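Local coordinates for protein trans-4-hydroxy-L-proline dehydratase (Clostridioides difficile 70-100-2010, PDB 6VXC) that catalyses the radical-based dehydration of trans-4-hydroxy-L-proline to (S)-1-pyrroline-5-carboxylate, a step in the anaerobic breakdown of hydroxyproline, at residues A[40-45]-A[94-99]; A[121-126]-A[355-360]; A[174-179]-A[342-347]; A[337-342]-A[391-396]. One frame throughout, in Å; residues are numbered along the deposited sequence.

Overall arrangement
The four contacts meet round residues 342-347. Contacts 3 and 4 share Pro342. Contact 1 touches contact 4 through a probable hydrogen bond from Asn98 N to Asn340 O (2.8 Å), and contact 2 by probable backbone hydrogen bonds, Ser126 N to Pro41 O and Ile43 N to Ser126 O. The salt bridge Arg176 NH2 to Asp359 OD1 (2.9 Å) joins contacts 2 and 3. Nearest the active site is contact 2: the side chain of Thr356 is about 8 Å from that of Cys454, the probable radical cysteine, against about 10 Å for Lys346 and 11 Å for Gln394. A bound glycerol, probably from the crystallisation liquor, lies about 6 Å from the Thr356 and Lys346 side chains.

Contact 1: A[40-45]-A[94-99]; sequences EPHISI and GDSPNG
With chi1 at 65°, the His42 ring is set between its own backbone N and carbonyl carbon, which lays it over Gly99 and turns NE2 to Asp95; Asp95 takes a similar first torsion (66°) and comes from the opposite direction. His42 NE2 donates to Asp95 OD1 at 2.9 Å, entering on the syn lone pair of that oxygen. The acceptor lies close to the ring plane, but the carboxylate plane is turned 79° against it. At the other ring nitrogen, ND1 donates almost straight to Glu40 O, 2.8 Å away. The two bonds therefore fix the rotation of the imidazole, and because both ring nitrogens act as donors to acidic or carbonyl oxygens, the ring is probably protonated. One face of the ring receives the CA of Gly99, 3.5 Å from the centroid, in a CH-pi contact; a glycine at this position lets the ring come so near. Ser96 OG approaches the ring edge, 3.2 Å from His42 CE1. Nearer the start of 40-45, the amide of Asn98 lies alongside the Pro41 ring, while its ND2 is hydrogen-bonded to Ala39 O. The backbone adds a bond from His42 N to Asn98 O (3.1 Å) and a CA-H...O contact from Gly99 CA to His42 O. A type II turn from Ser96 to Gly99 leads into this pairing, which His42 continues by backbone bonding to Ala100. The whole is a small two-stranded parallel sheet of strands 42-44 and 99-101, with a His-carboxylate pair beside the His42-Gly99 bridge, away from the annotated catalytic residues.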
loop_
_atom_site.group_PDB
_atom_site.type_symbol
_atom_site.label_atom_id
_atom_site.label_comp_id
_atom_site.label_asym_id
_atom_site.label_seq_id
_atom_site.Cartn_x
_atom_site.Cartn_y
_atom_site.Cartn_z
ATOM N N GLU A 40 -17.893 4.898 13.844
ATOM C CA GLU A 40 -18.242 3.569 13.345
ATOM C C GLU A 40 -18.058 3.484 11.829
ATOM O O GLU A 40 -18.491 4.373 11.098
ATOM C CB GLU A 40 -19.688 3.219 13.697
ATOM C CG GLU A 40 -19.937 2.966 15.192
ATOM C CD GLU A 40 -19.306 1.659 15.695
ATOM O OE1 GLU A 40 -19.985 0.610 15.632
ATOM O OE2 GLU A 40 -18.134 1.671 16.146
ATOM N N PRO A 41 -17.427 2.428 11.328
ATOM C CA PRO A 41 -17.274 2.282 9.871
ATOM C C PRO A 41 -18.624 2.090 9.183
ATOM O O PRO A 41 -19.422 1.240 9.580
ATOM C CB PRO A 41 -16.375 1.046 9.722
ATOM C CG PRO A 41 -16.446 0.335 10.995
ATOM C CD PRO A 41 -16.897 1.278 12.079
ATOM N N HIS A 42 -18.856 2.877 8.134
ATOM C CA HIS A 42 -20.116 2.876 7.400
ATOM C C HIS A 42 -19.860 3.416 5.997
ATOM O O HIS A 42 -18.826 4.032 5.727
ATOM C CB HIS A 42 -21.170 3.725 8.120
ATOM C CG HIS A 42 -20.822 5.182 8.183
ATOM N ND1 HIS A 42 -19.871 5.684 9.047
ATOM C CD2 HIS A 42 -21.284 6.244 7.478
ATOM C CE1 HIS A 42 -19.765 6.989 8.876
ATOM N NE2 HIS A 42 -20.614 7.357 7.933
ATOM N N ILE A 43 -20.818 3.199 5.109
ATOM C CA ILE A 43 -20.697 3.709 3.749
ATOM C C ILE A 43 -21.536 4.976 3.602
ATOM O O ILE A 43 -22.561 5.168 4.270
ATOM C CB ILE A 43 -21.070 2.663 2.671
ATOM C CG1 ILE A 43 -22.557 2.368 2.649
ATOM C CG2 ILE A 43 -20.313 1.363 2.884
ATOM C CD1 ILE A 43 -22.954 1.605 1.399
ATOM N N SER A 44 -21.031 5.881 2.772
ATOM C CA SER A 44 -21.668 7.143 2.421
ATOM C C SER A 44 -22.012 7.089 0.938
ATOM O O SER A 44 -21.115 6.948 0.099
ATOM C CB SER A 44 -20.748 8.326 2.727
ATOM O OG SER A 44 -21.271 9.548 2.228
ATOM N N ILE A 45 -23.309 7.162 0.623
ATOM C CA ILE A 45 -23.794 6.975 -0.741
ATOM C C ILE A 45 -23.833 8.273 -1.541
ATOM O O ILE A 45 -24.159 8.245 -2.734
ATOM C CB ILE A 45 -25.197 6.332 -0.708
ATOM C CG1 ILE A 45 -25.492 5.582 -2.010
ATOM C CG2 ILE A 45 -26.265 7.390 -0.403
ATOM C CD1 ILE A 45 -24.591 4.375 -2.237
ATOM N N GLY A 94 -16.060 11.204 3.229
ATOM C CA GLY A 94 -17.470 10.886 3.297
ATOM C C GLY A 94 -18.272 11.898 4.093
ATOM O O GLY A 94 -17.839 13.032 4.322
ATOM N N ASP A 95 -19.439 11.457 4.573
ATOM C CA ASP A 95 -20.329 12.361 5.297
ATOM C C ASP A 95 -19.817 12.660 6.701
ATOM O O ASP A 95 -20.134 13.712 7.263
ATOM C CB ASP A 95 -21.739 11.768 5.397
ATOM C CG ASP A 95 -21.796 10.504 6.265
ATOM O OD1 ASP A 95 -20.888 9.656 6.174
ATOM O OD2 ASP A 95 -22.745 10.364 7.067
ATOM N N SER A 96 -19.059 11.744 7.288
ATOM C CA SER A 96 -18.599 11.887 8.661
ATOM C C SER A 96 -17.376 11.003 8.836
ATOM O O SER A 96 -17.020 10.241 7.926
ATOM C CB SER A 96 -19.697 11.513 9.666
ATOM O OG SER A 96 -20.043 10.152 9.538
ATOM N N PRO A 97 -16.686 11.114 9.969
ATOM C CA PRO A 97 -15.508 10.271 10.199
ATOM C C PRO A 97 -15.847 8.794 10.038
ATOM O O PRO A 97 -16.874 8.320 10.522
ATOM C CB PRO A 97 -15.122 10.602 11.645
ATOM C CG PRO A 97 -15.613 12.013 11.833
ATOM C CD PRO A 97 -16.893 12.090 11.056
ATOM N N ASN A 98 -14.944 8.062 9.384
ATOM C CA ASN A 98 -15.075 6.626 9.116
ATOM C C ASN A 98 -16.244 6.319 8.156
ATOM O O ASN A 98 -16.711 5.158 8.148
ATOM C CB ASN A 98 -15.210 5.821 10.415
ATOM C CG ASN A 98 -14.368 4.556 10.405
ATOM O OD1 ASN A 98 -13.633 4.303 9.455
ATOM N ND2 ASN A 98 -14.444 3.774 11.479
ATOM N N GLY A 99 -16.678 7.256 7.408
ATOM C CA GLY A 99 -17.656 7.050 6.351
ATOM C C GLY A 99 -16.965 6.951 5.008
ATOM O O GLY A 99 -16.330 7.906 4.553
#

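Contact 2: A[121-126]-A[355-360]; sequences DIINFS and STYTDF
The phenol of Tyr357 reaches across to the backbone of the facing loop, where Ile123 has the left-handed backbone angles 57°/43°, uncommon for a beta-branched residue. This is loop-to-loop packing within the pyruvate formate-lyase-like part of the glycyl radical enzyme, between residues 121-126 and 355-360, and it includes an ST turn at Thr356. Thr356 OG1 accepts from Thr358 N, and is also hydrogen-bonded to Asp788, a few residues beyond the glycine that carries the radical in the activated enzyme. The Tyr357 ring has Ile123 CG2 over one face, 4.0 Å from the centroid and nearly above it, and Phe125 CZ at its edge, 3.7 Å from Tyr357 CD1. The two rings are inclined at 59°, and Tyr357 CE1 in turn lies over a face of the Phe125 ring. Ile123 CG2 stands anti to the backbone N, which sets it over the tyrosine, while the CG1 branch, beside that N, runs along the backbone of the other loop, where CD1 comes 3.8 Å from Ser355 O. At its far end the Tyr357 hydroxyl donates to Asn124 O at 2.6 Å, in the carbonyl plane and on a lone pair.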
loop_
_atom_site.group_PDB
_atom_site.type_symbol
_atom_site.label_atom_id
_atom_site.label_comp_id
_atom_site.label_asym_id
_atom_site.label_seq_id
_atom_site.Cartn_x
_atom_site.Cartn_y
_atom_site.Cartn_z
ATOM N N ASP A 121 -17.754 -10.680 9.752
ATOM C CA ASP A 121 -17.153 -10.831 11.066
ATOM C C ASP A 121 -16.086 -9.768 11.334
ATOM O O ASP A 121 -16.066 -9.152 12.403
ATOM C CB ASP A 121 -16.544 -12.234 11.101
ATOM C CG ASP A 121 -16.189 -12.701 12.475
ATOM O OD1 ASP A 121 -16.151 -11.865 13.403
ATOM O OD2 ASP A 121 -15.925 -13.924 12.608
ATOM N N ILE A 122 -15.224 -9.503 10.360
ATOM C CA ILE A 122 -14.179 -8.500 10.495
ATOM C C ILE A 122 -14.217 -7.560 9.300
ATOM O O ILE A 122 -14.680 -7.915 8.211
ATOM C CB ILE A 122 -12.778 -9.131 10.654
ATOM C CG1 ILE A 122 -12.536 -10.186 9.571
ATOM C CG2 ILE A 122 -12.596 -9.683 12.066
ATOM C CD1 ILE A 122 -11.192 -10.848 9.666
ATOM N N ILE A 123 -13.740 -6.341 9.525
ATOM C CA ILE A 123 -13.688 -5.290 8.519
ATOM C C ILE A 123 -15.089 -5.044 7.977
ATOM O O ILE A 123 -15.278 -4.856 6.772
ATOM C CB ILE A 123 -12.692 -5.639 7.390
ATOM C CG1 ILE A 123 -11.494 -6.417 7.948
ATOM C CG2 ILE A 123 -12.225 -4.375 6.661
ATOM C CD1 ILE A 123 -10.698 -5.667 8.970
ATOM N N ASN A 124 -16.069 -5.001 8.872
ATOM C CA ASN A 124 -17.438 -4.708 8.481
ATOM C C ASN A 124 -17.631 -3.214 8.286
ATOM O O ASN A 124 -16.935 -2.393 8.881
ATOM C CB ASN A 124 -18.419 -5.212 9.537
ATOM C CG ASN A 124 -18.134 -4.631 10.905
ATOM O OD1 ASN A 124 -17.124 -4.958 11.521
ATOM N ND2 ASN A 124 -19.013 -3.760 11.384
ATOM N N PHE A 125 -18.571 -2.876 7.402
ATOM C CA PHE A 125 -19.039 -1.512 7.181
ATOM C C PHE A 125 -20.556 -1.500 7.311
ATOM O O PHE A 125 -21.240 -2.292 6.647
ATOM C CB PHE A 125 -18.653 -1.009 5.788
ATOM C CG PHE A 125 -17.213 -0.638 5.636
ATOM C CD1 PHE A 125 -16.247 -1.614 5.430
ATOM C CD2 PHE A 125 -16.829 0.696 5.647
ATOM C CE1 PHE A 125 -14.926 -1.272 5.268
ATOM C CE2 PHE A 125 -15.505 1.048 5.486
ATOM C CZ PHE A 125 -14.552 0.063 5.290
ATOM N N SER A 126 -21.087 -0.584 8.116
ATOM C CA SER A 126 -22.534 -0.485 8.259
ATOM C C SER A 126 -23.136 0.163 7.023
ATOM O O SER A 126 -22.625 1.167 6.530
ATOM C CB SER A 126 -22.901 0.321 9.500
ATOM O OG SER A 126 -22.622 -0.444 10.653
ATOM N N SER A 355 -6.880 -7.254 4.051
ATOM C CA SER A 355 -7.985 -7.403 4.999
ATOM C C SER A 355 -7.801 -6.426 6.168
ATOM O O SER A 355 -7.438 -6.797 7.285
ATOM C CB SER A 355 -8.074 -8.855 5.459
ATOM O OG SER A 355 -9.254 -9.091 6.206
ATOM N N THR A 356 -8.112 -5.153 5.907
ATOM C CA THR A 356 -7.865 -4.087 6.870
ATOM C C THR A 356 -8.743 -2.893 6.530
ATOM O O THR A 356 -9.129 -2.704 5.375
ATOM C CB THR A 356 -6.391 -3.655 6.860
ATOM O OG1 THR A 356 -6.194 -2.592 7.802
ATOM C CG2 THR A 356 -5.994 -3.140 5.471
ATOM N N TYR A 357 -9.038 -2.081 7.549
ATOM C CA TYR A 357 -9.614 -0.755 7.327
ATOM C C TYR A 357 -8.571 0.269 6.884
ATOM O O TYR A 357 -8.941 1.321 6.356
ATOM C CB TYR A 357 -10.291 -0.217 8.603
ATOM C CG TYR A 357 -11.536 -0.931 9.090
ATOM C CD1 TYR A 357 -12.768 -0.756 8.463
ATOM C CD2 TYR A 357 -11.486 -1.763 10.200
ATOM C CE1 TYR A 357 -13.920 -1.417 8.929
ATOM C CE2 TYR A 357 -12.611 -2.423 10.678
ATOM C CZ TYR A 357 -13.830 -2.252 10.038
ATOM O OH TYR A 357 -14.940 -2.910 10.526
ATOM N N THR A 358 -7.288 0.029 7.141
ATOM C CA THR A 358 -6.277 1.038 6.838
ATOM C C THR A 358 -6.057 1.135 5.326
ATOM O O THR A 358 -6.332 0.196 4.574
ATOM C CB THR A 358 -4.968 0.726 7.570
ATOM O OG1 THR A 358 -4.422 -0.522 7.118
ATOM C CG2 THR A 358 -5.217 0.625 9.082
ATOM N N ASP A 359 -5.562 2.300 4.881
ATOM C CA ASP A 359 -5.364 2.572 3.459
ATOM C C ASP A 359 -3.914 2.908 3.138
ATOM O O ASP A 359 -3.651 3.534 2.109
ATOM C CB ASP A 359 -6.282 3.706 2.978
ATOM C CG ASP A 359 -6.743 3.533 1.515
ATOM O OD1 ASP A 359 -6.340 2.565 0.838
ATOM O OD2 ASP A 359 -7.526 4.385 1.055
ATOM N N PHE A 360 -2.972 2.544 4.015
ATOM C CA PHE A 360 -1.556 2.476 3.668
ATOM C C PHE A 360 -1.017 3.814 3.169
ATOM O O PHE A 360 -0.305 3.878 2.166
ATOM C CB PHE A 360 -1.298 1.375 2.627
ATOM C CG PHE A 360 -1.653 0.011 3.097
ATOM C CD1 PHE A 360 -2.951 -0.447 3.017
ATOM C CD2 PHE A 360 -0.689 -0.816 3.643
ATOM C CE1 PHE A 360 -3.282 -1.694 3.459
ATOM C CE2 PHE A 360 -1.019 -2.069 4.089
ATOM C CZ PHE A 360 -2.327 -2.507 4.001
#

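Contact 3: A[174-179]-A[342-347]; sequences EQRAPG and PAPPKV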
loop_
_atom_site.group_PDB
_atom_site.type_symbol
_atom_site.label_atom_id
_atom_site.label_comp_id
_atom_site.label_asym_id
_atom_site.label_seq_id
_atom_site.Cartn_x
_atom_site.Cartn_y
_atom_site.Cartn_z
ATOM N N GLU A 174 -9.424 -4.863 -9.895
ATOM C CA GLU A 174 -10.798 -5.344 -10.004
ATOM C C GLU A 174 -11.781 -4.485 -9.217
ATOM O O GLU A 174 -12.949 -4.391 -9.598
ATOM C CB GLU A 174 -10.907 -6.809 -9.566
ATOM C CG GLU A 174 -10.590 -7.115 -8.100
ATOM C CD GLU A 174 -11.179 -8.454 -7.663
ATOM O OE1 GLU A 174 -10.398 -9.420 -7.460
ATOM O OE2 GLU A 174 -12.431 -8.537 -7.552
ATOM N N GLN A 175 -11.359 -3.905 -8.092
ATOM C CA GLN A 175 -12.249 -3.103 -7.261
ATOM C C GLN A 175 -11.688 -1.732 -6.916
ATOM O O GLN A 175 -12.325 -0.997 -6.153
ATOM C CB GLN A 175 -12.571 -3.843 -5.966
ATOM C CG GLN A 175 -13.414 -5.096 -6.159
ATOM C CD GLN A 175 -13.522 -5.885 -4.891
ATOM O OE1 GLN A 175 -13.723 -5.313 -3.814
ATOM N NE2 GLN A 175 -13.382 -7.206 -4.993
ATOM N N ARG A 176 -10.504 -1.392 -7.410
ATOM C CA ARG A 176 -9.854 -0.133 -7.095
ATOM C C ARG A 176 -9.097 0.337 -8.318
ATOM O O ARG A 176 -8.769 -0.454 -9.206
ATOM C CB ARG A 176 -8.886 -0.245 -5.895
ATOM C CG ARG A 176 -9.514 -0.823 -4.648
ATOM C CD ARG A 176 -8.609 -0.696 -3.444
ATOM N NE ARG A 176 -8.671 0.642 -2.879
ATOM C CZ ARG A 176 -8.053 1.012 -1.764
ATOM N NH1 ARG A 176 -7.314 0.132 -1.089
ATOM N NH2 ARG A 176 -8.189 2.251 -1.326
ATOM N N ALA A 177 -8.802 1.634 -8.332
ATOM C CA ALA A 177 -8.001 2.248 -9.371
ATOM C C ALA A 177 -6.513 2.088 -9.074
ATOM O O ALA A 177 -6.115 1.900 -7.918
ATOM C CB ALA A 177 -8.353 3.726 -9.502
ATOM N N PRO A 178 -5.670 2.175 -10.111
ATOM C CA PRO A 178 -4.231 1.922 -9.914
ATOM C C PRO A 178 -3.628 2.662 -8.734
ATOM O O PRO A 178 -2.960 2.038 -7.895
ATOM C CB PRO A 178 -3.629 2.369 -11.255
ATOM C CG PRO A 178 -4.716 2.094 -12.251
ATOM C CD PRO A 178 -6.001 2.410 -11.528
ATOM N N GLY A 179 -3.813 3.978 -8.670
ATOM C CA GLY A 179 -3.361 4.732 -7.517
ATOM C C GLY A 179 -1.917 4.436 -7.197
ATOM O O GLY A 179 -1.038 4.503 -8.058
ATOM N N PRO A 342 -11.188 5.454 6.277
ATOM C CA PRO A 342 -10.906 4.047 5.970
ATOM C C PRO A 342 -10.702 3.840 4.475
ATOM O O PRO A 342 -11.133 4.634 3.643
ATOM C CB PRO A 342 -12.167 3.322 6.454
ATOM C CG PRO A 342 -13.249 4.349 6.283
ATOM C CD PRO A 342 -12.596 5.667 6.641
ATOM N N ALA A 343 -10.020 2.756 4.145
ATOM C CA ALA A 343 -10.049 2.255 2.781
ATOM C C ALA A 343 -11.482 1.838 2.455
ATOM O O ALA A 343 -12.102 1.132 3.251
ATOM C CB ALA A 343 -9.091 1.071 2.625
ATOM N N PRO A 344 -12.051 2.286 1.338
ATOM C CA PRO A 344 -13.443 1.937 1.049
ATOM C C PRO A 344 -13.637 0.444 0.995
ATOM O O PRO A 344 -12.691 -0.322 0.724
ATOM C CB PRO A 344 -13.694 2.606 -0.314
ATOM C CG PRO A 344 -12.785 3.784 -0.307
ATOM C CD PRO A 344 -11.535 3.300 0.406
ATOM N N PRO A 345 -14.858 -0.035 1.234
ATOM C CA PRO A 345 -15.072 -1.462 1.492
ATOM C C PRO A 345 -14.649 -2.357 0.333
ATOM O O PRO A 345 -14.873 -2.048 -0.837
ATOM C CB PRO A 345 -16.584 -1.552 1.741
ATOM C CG PRO A 345 -17.142 -0.334 1.079
ATOM C CD PRO A 345 -16.112 0.728 1.266
ATOM N N LYS A 346 -14.031 -3.479 0.687
ATOM C CA LYS A 346 -13.603 -4.521 -0.227
ATOM C C LYS A 346 -14.425 -5.787 -0.014
ATOM O O LYS A 346 -14.886 -6.071 1.095
ATOM C CB LYS A 346 -12.119 -4.841 -0.014
ATOM C CG LYS A 346 -11.193 -3.624 0.028
ATOM C CD LYS A 346 -9.989 -3.902 0.961
ATOM C CE LYS A 346 -9.132 -2.662 1.158
ATOM N NZ LYS A 346 -8.183 -2.779 2.297
ATOM N N VAL A 347 -14.572 -6.571 -1.078
ATOM C CA VAL A 347 -15.212 -7.875 -1.008
ATOM C C VAL A 347 -14.346 -8.872 -1.757
ATOM O O VAL A 347 -13.366 -8.513 -2.408
ATOM C CB VAL A 347 -16.647 -7.873 -1.578
ATOM C CG1 VAL A 347 -17.557 -7.003 -0.728
ATOM C CG2 VAL A 347 -16.656 -7.427 -3.056
HETATM O O HOH W 1 -15.260 -3.250 -3.288
HETATM O O HOH W 2 -6.416 -0.832 1.984
#
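Gln175 and Val347 cross at about a right angle, the glutamine extended beyond CG so that its amide meets the Val347 backbone. This joins the loop between helices 158-166 and 186-189 to that between helices 324-339 and 348-353 in the pyruvate formate-lyase-like part, the Lys346 side chain about 10 Å from that of Cys454, the probable radical cysteine. Gln175 OE1 accepts from Val347 N at 3.1 Å, in the carbonyl plane and on a lone pair. NE2 donates to Val347 O at 2.9 Å, but reaches that oxygen from above its carbonyl plane. The second hydrogen of NE2 goes to Glu174 OE2, which also forms a salt bridge with Arg149, and a water joins Gln175 OE1 to Pro345 O. Val347 and Glu174, helped by the water, leave little doubt which way round the amide lies.

Arg176, bent at chi3 (80°), turns its guanidinium toward the proline-rich segment. It crosses Pro344 at about a right angle, with NH2 3.9 Å from Pro344 CD, and meets Lys346 obliquely, NH1 4.0 Å from Lys346 CE. Its charge is answered by Asp359, with Asn295 accepting as well and Trp297 adding a cation-pi contact. Lys346 NZ binds Ser354 O, Thr356 O and a water only weakly bonded to Arg176 NH1.

Arg176 NH1 and Lys346 NZ stand 4.5 Å apart, buried, so the carboxylate, carbonyls and water around them probably offset their repulsion.

Contact 4: A[337-342]-A[391-396]; sequences KFNNQP and KLIQPS
Asn339, Gln394 and Phe338 carry most of this contact, which closes the end of helix 324-339 against the loop leading from helix 378-390 into strand 396-401; that strand pairs in parallel with 362-366 and 426-428 in a mixed sheet, part of the alpha/beta barrel known for glycyl radical enzymes. Asn339, with CG anti to the backbone N (chi1 -162°), lays its side chain across Leu392 at about a right angle; ND2 comes 3.9 Å from Leu392 CD2, and its hydrogen bond is to Ser36 OG. Asn339 OD1 accepts from two waters, one of which also takes the N-H of Ile393, so the carbonyl side of the amide is linked to the loop through solvent.

Phe338 presents one ring face to Pro395, which follows a cis peptide bond. Pro395 CB lies 4.0 Å from the ring centroid, offset toward the rim, and Pro395 CD packs against Phe338 CB at 3.7 Å. The two side chains cross at about a right angle. Tyr283 of helix 276-293 also packs on Phe338.

Gln394 runs extended beyond CG past the last turn of the helix. Its OE1 accepts from Asp359 N and from a water that also donates to Phe338 O, which ties the helix end to the loop of residues 355-360. On the other side of the amide, NE2 donates to Gln341 O at 2.9 Å, approaching from above the carbonyl plane.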
loop_
_atom_site.group_PDB
_atom_site.type_symbol
_atom_site.label_atom_id
_atom_site.label_comp_id
_atom_site.label_asym_id
_atom_site.label_seq_id
_atom_site.Cartn_x
_atom_site.Cartn_y
_atom_site.Cartn_z
ATOM N N LYS A 337 -6.954 13.203 10.906
ATOM C CA LYS A 337 -7.660 13.240 9.623
ATOM C C LYS A 337 -7.412 11.970 8.813
ATOM O O LYS A 337 -8.348 11.390 8.252
ATOM C CB LYS A 337 -7.275 14.470 8.805
ATOM C CG LYS A 337 -7.601 15.807 9.449
ATOM C CD LYS A 337 -9.098 15.946 9.811
ATOM C CE LYS A 337 -10.045 15.755 8.655
ATOM N NZ LYS A 337 -11.499 15.910 9.035
ATOM N N PHE A 338 -6.152 11.528 8.736
ATOM C CA PHE A 338 -5.865 10.240 8.108
ATOM C C PHE A 338 -6.687 9.125 8.756
ATOM O O PHE A 338 -7.293 8.297 8.066
ATOM C CB PHE A 338 -4.376 9.904 8.226
ATOM C CG PHE A 338 -3.480 10.619 7.252
ATOM C CD1 PHE A 338 -3.409 10.229 5.926
ATOM C CD2 PHE A 338 -2.634 11.641 7.695
ATOM C CE1 PHE A 338 -2.548 10.860 5.049
ATOM C CE2 PHE A 338 -1.782 12.279 6.829
ATOM C CZ PHE A 338 -1.731 11.893 5.503
ATOM N N ASN A 339 -6.708 9.085 10.092
ATOM C CA ASN A 339 -7.389 8.012 10.805
ATOM C C ASN A 339 -8.901 8.056 10.639
ATOM O O ASN A 339 -9.562 7.056 10.937
ATOM C CB ASN A 339 -7.043 8.044 12.303
ATOM C CG ASN A 339 -7.369 6.725 12.999
ATOM O OD1 ASN A 339 -6.750 5.696 12.722
ATOM N ND2 ASN A 339 -8.311 6.759 13.927
ATOM N N ASN A 340 -9.454 9.180 10.185
ATOM C CA ASN A 340 -10.875 9.285 9.879
ATOM C C ASN A 340 -11.261 8.714 8.510
ATOM O O ASN A 340 -12.462 8.621 8.243
ATOM C CB ASN A 340 -11.329 10.760 9.932
ATOM C CG ASN A 340 -11.469 11.289 11.357
ATOM O OD1 ASN A 340 -11.351 10.545 12.319
ATOM N ND2 ASN A 340 -11.746 12.578 11.483
ATOM N N GLN A 341 -10.304 8.319 7.660
ATOM C CA GLN A 341 -10.583 7.839 6.296
ATOM C C GLN A 341 -10.231 6.362 6.140
ATOM O O GLN A 341 -9.074 6.023 5.832
ATOM C CB GLN A 341 -9.817 8.659 5.245
ATOM C CG GLN A 341 -9.672 10.157 5.555
ATOM C CD GLN A 341 -10.997 10.844 5.809
ATOM O OE1 GLN A 341 -11.982 10.625 5.101
ATOM N NE2 GLN A 341 -11.022 11.698 6.823
ATOM N N PRO A 342 -11.188 5.454 6.277
ATOM C CA PRO A 342 -10.906 4.047 5.970
ATOM C C PRO A 342 -10.702 3.840 4.475
ATOM O O PRO A 342 -11.133 4.634 3.643
ATOM C CB PRO A 342 -12.167 3.322 6.454
ATOM C CG PRO A 342 -13.249 4.349 6.283
ATOM C CD PRO A 342 -12.596 5.667 6.641
ATOM N N LYS A 391 -0.466 7.261 18.616
ATOM C CA LYS A 391 -0.621 5.812 18.511
ATOM C C LYS A 391 -1.841 5.432 17.651
ATOM O O LYS A 391 -2.730 4.691 18.064
ATOM C CB LYS A 391 -0.696 5.181 19.903
ATOM C CG LYS A 391 -0.448 3.664 19.910
ATOM C CD LYS A 391 -0.524 3.027 21.308
ATOM C CE LYS A 391 -0.342 1.513 21.214
ATOM N NZ LYS A 391 -0.180 0.825 22.533
ATOM N N LEU A 392 -1.846 5.947 16.417
ATOM C CA LEU A 392 -2.889 5.665 15.431
ATOM C C LEU A 392 -2.320 4.836 14.287
ATOM O O LEU A 392 -1.195 5.073 13.837
ATOM C CB LEU A 392 -3.486 6.961 14.876
ATOM C CG LEU A 392 -4.188 7.884 15.889
ATOM C CD1 LEU A 392 -4.531 9.222 15.240
ATOM C CD2 LEU A 392 -5.427 7.226 16.531
ATOM N N ILE A 393 -3.093 3.851 13.819
ATOM C CA ILE A 393 -2.585 2.977 12.759
ATOM C C ILE A 393 -2.656 3.609 11.378
ATOM O O ILE A 393 -2.048 3.082 10.439
ATOM C CB ILE A 393 -3.299 1.607 12.751
ATOM C CG1 ILE A 393 -4.808 1.751 12.556
ATOM C CG2 ILE A 393 -2.968 0.820 14.006
ATOM C CD1 ILE A 393 -5.526 0.402 12.526
ATOM N N GLN A 394 -3.352 4.728 11.240
ATOM C CA GLN A 394 -3.235 5.590 10.068
ATOM C C GLN A 394 -2.853 6.977 10.563
ATOM O O GLN A 394 -3.383 7.416 11.568
ATOM C CB GLN A 394 -4.544 5.680 9.293
ATOM C CG GLN A 394 -5.074 4.383 8.719
ATOM C CD GLN A 394 -5.968 4.650 7.507
ATOM O OE1 GLN A 394 -5.476 4.748 6.384
ATOM N NE2 GLN A 394 -7.271 4.759 7.728
ATOM N N PRO A 395 -1.922 7.658 9.887
ATOM C CA PRO A 395 -1.150 7.201 8.739
ATOM C C PRO A 395 -0.119 6.154 9.158
ATOM O O PRO A 395 0.062 5.871 10.349
ATOM C CB PRO A 395 -0.449 8.468 8.264
ATOM C CG PRO A 395 -0.235 9.244 9.543
ATOM C CD PRO A 395 -1.466 8.977 10.362
ATOM N N SER A 396 0.553 5.594 8.165
ATOM C CA SER A 396 1.637 4.648 8.382
ATOM C C SER A 396 2.920 5.471 8.456
ATOM O O SER A 396 3.501 5.839 7.428
ATOM C CB SER A 396 1.640 3.610 7.259
ATOM O OG SER A 396 2.655 2.649 7.409
HETATM O O HOH W 3 -5.859 7.553 5.599
HETATM O O HOH W 4 -5.819 3.974 14.858
HETATM O O HOH W 5 -8.308 3.862 10.739
#